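Long-range contact in cell shape-determining protein MreC (Streptococcus pneumoniae, PDB 2QF4), which helps form and maintain cell shape, probably as part of the elongasome that synthesizes peripheral peptidoglycan: residues 109-117 with 128-136. Numbering follows the deposited sequence.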
# COMPACT_ATOMS: atom_id res chain seq x y z
N ILE A 109 9.99 -16.32 7.11
CA ILE A 109 9.59 -15.52 5.96
C ILE A 109 10.73 -15.64 4.97
O ILE A 109 11.89 -15.50 5.36
CB ILE A 109 9.33 -14.05 6.37
CG1 ILE A 109 8.09 -13.93 7.25
CG2 ILE A 109 9.17 -13.14 5.12
CD1 ILE A 109 7.91 -12.55 7.86
N SER A 110 10.41 -15.97 3.72
CA SER A 110 11.42 -16.29 2.71
C SER A 110 11.31 -15.38 1.52
O SER A 110 10.21 -14.96 1.12
CB SER A 110 11.18 -17.72 2.22
OG SER A 110 11.27 -18.67 3.26
N ALA A 111 12.42 -15.20 0.84
CA ALA A 111 12.44 -14.51 -0.42
C ALA A 111 11.40 -15.13 -1.37
O ALA A 111 11.30 -16.37 -1.48
CB ALA A 111 13.85 -14.58 -1.02
N GLY A 112 10.63 -14.30 -2.05
CA GLY A 112 9.58 -14.74 -2.95
C GLY A 112 8.21 -14.82 -2.33
O GLY A 112 7.23 -14.87 -3.08
N ASP A 113 8.09 -14.81 -1.01
CA ASP A 113 6.78 -14.89 -0.39
C ASP A 113 5.94 -13.69 -0.86
O ASP A 113 6.43 -12.54 -0.94
CB ASP A 113 6.86 -14.91 1.12
CG ASP A 113 7.35 -16.25 1.70
OD1 ASP A 113 7.41 -17.26 0.98
OD2 ASP A 113 7.63 -16.25 2.92
N LYS A 114 4.68 -13.93 -1.16
CA LYS A 114 3.84 -12.89 -1.71
C LYS A 114 3.26 -11.99 -0.64
O LYS A 114 2.81 -12.43 0.40
CB LYS A 114 2.69 -13.51 -2.52
CG LYS A 114 3.17 -14.30 -3.75
CD LYS A 114 3.79 -13.41 -4.80
CE LYS A 114 3.87 -14.10 -6.18
NZ LYS A 114 4.58 -15.41 -6.17
N VAL A 115 3.24 -10.69 -0.96
CA VAL A 115 2.75 -9.66 -0.08
C VAL A 115 1.56 -8.98 -0.72
O VAL A 115 1.63 -8.60 -1.90
CB VAL A 115 3.85 -8.60 0.23
CG1 VAL A 115 3.39 -7.61 1.27
CG2 VAL A 115 5.12 -9.29 0.65
N THR A 116 0.47 -8.89 0.03
CA THR A 116 -0.77 -8.27 -0.43
C THR A 116 -1.27 -7.36 0.69
O THR A 116 -0.77 -7.37 1.81
CB THR A 116 -1.83 -9.34 -0.79
OG1 THR A 116 -2.04 -10.17 0.36
CG2 THR A 116 -1.38 -10.16 -1.95
N THR A 117 -2.28 -6.53 0.40
CA THR A 117 -2.84 -5.71 1.46
C THR A 117 -3.59 -6.60 2.44
O THR A 117 -4.15 -7.64 2.09
CB THR A 117 -3.69 -4.58 0.94
OG1 THR A 117 -4.75 -5.10 0.10
CG2 THR A 117 -2.83 -3.57 0.14
N ILE A 128 -4.98 -6.83 -2.32
CA ILE A 128 -4.39 -6.12 -3.44
C ILE A 128 -2.90 -6.50 -3.50
O ILE A 128 -2.22 -6.43 -2.48
CB ILE A 128 -4.50 -4.60 -3.27
CG1 ILE A 128 -5.96 -4.16 -3.19
CG2 ILE A 128 -3.76 -3.88 -4.39
CD1 ILE A 128 -6.15 -2.71 -2.72
N PRO A 129 -2.39 -6.91 -4.67
CA PRO A 129 -0.95 -7.24 -4.76
C PRO A 129 -0.08 -6.06 -4.36
O PRO A 129 -0.31 -4.94 -4.84
CB PRO A 129 -0.76 -7.63 -6.24
CG PRO A 129 -2.12 -8.08 -6.65
CD PRO A 129 -3.07 -7.17 -5.95
N VAL A 130 0.95 -6.34 -3.58
CA VAL A 130 1.97 -5.35 -3.19
C VAL A 130 3.34 -5.68 -3.78
O VAL A 130 3.97 -4.82 -4.41
CB VAL A 130 2.05 -5.23 -1.66
CG1 VAL A 130 3.14 -4.24 -1.23
CG2 VAL A 130 0.71 -4.76 -1.12
N GLY A 131 3.78 -6.92 -3.60
CA GLY A 131 5.08 -7.33 -4.11
C GLY A 131 5.49 -8.65 -3.55
O GLY A 131 4.65 -9.44 -3.12
N GLU A 132 6.80 -8.89 -3.56
CA GLU A 132 7.34 -10.14 -3.05
C GLU A 132 8.47 -9.84 -2.09
O GLU A 132 9.21 -8.86 -2.26
CB GLU A 132 7.82 -11.05 -4.15
CG GLU A 132 8.97 -10.57 -4.93
CD GLU A 132 9.41 -11.55 -6.01
OE1 GLU A 132 8.98 -12.73 -5.98
OE2 GLU A 132 10.20 -11.12 -6.88
N VAL A 133 8.60 -10.69 -1.07
CA VAL A 133 9.64 -10.52 -0.09
C VAL A 133 11.01 -10.63 -0.71
O VAL A 133 11.28 -11.54 -1.52
CB VAL A 133 9.49 -11.58 1.04
CG1 VAL A 133 10.70 -11.56 1.95
CG2 VAL A 133 8.19 -11.33 1.81
N VAL A 134 11.90 -9.72 -0.35
CA VAL A 134 13.33 -9.83 -0.59
C VAL A 134 14.00 -10.55 0.57
O VAL A 134 14.59 -11.61 0.40
CB VAL A 134 13.95 -8.44 -0.86
CG1 VAL A 134 15.48 -8.51 -0.93
CG2 VAL A 134 13.39 -7.86 -2.14
N ALA A 135 13.90 -9.98 1.77
CA ALA A 135 14.57 -10.54 2.96
C ALA A 135 13.98 -9.97 4.22
O ALA A 135 13.12 -9.10 4.17
CB ALA A 135 16.09 -10.25 2.89
N THR A 136 14.43 -10.51 5.33
CA THR A 136 14.15 -9.93 6.62
C THR A 136 15.43 -9.42 7.26
O THR A 136 16.52 -9.89 6.97
CB THR A 136 13.47 -10.91 7.58
OG1 THR A 136 14.37 -11.94 7.93
CG2 THR A 136 12.22 -11.52 6.98
O HOH W 1 6.89 -14.65 -5.74
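V115 and G131 form a hydrogen-bonded pair within the antiparallel beta hairpin of strands 114-118 and 126-137, in the second of two beta barrels of the extracellular part of MreC, a pairing of barrels that recalls alpha-lytic protease. V115 N donates to G131 O at 2.9 Å, while V115 O accepts both V130 N (2.9 Å) and G131 N (3.2 Å) from the same face of its carbonyl plane. Two residues thus oppose one, a classic beta bulge that shifts the register by one. Toward the connection between the two strands, T117 N donates to I128 O, and I128 N returns a bond to T117 OG1 at 3.0 Å. Chi1 of 56° sets this hydroxyl between the backbone N and carbonyl carbon of T117, where it also bonds V125 O. At the other end a type II turn, S110 to D113, with G112 at a positive phi of 94°, carries the pairing on: G112 N donates to V133 O and V133 N to D113 O. D113 OD2 is met from above its carboxylate plane by S110 N (2.9 Å) and is also bonded to H79. V133 packs against this turn, its CB and CG1 near S110 O; CG1 also touches I109 CG2, and CG2 meets V115 CG2, each pair of side chains crossing near a right angle. On the other face, one water joins K114 NZ, E132 OE1 and G112 O. The hairpin is thus held mainly by backbone bonds, six of the seven that cross it, with V115, V130 and V133 buried and the K114 and E132 charges linked through water.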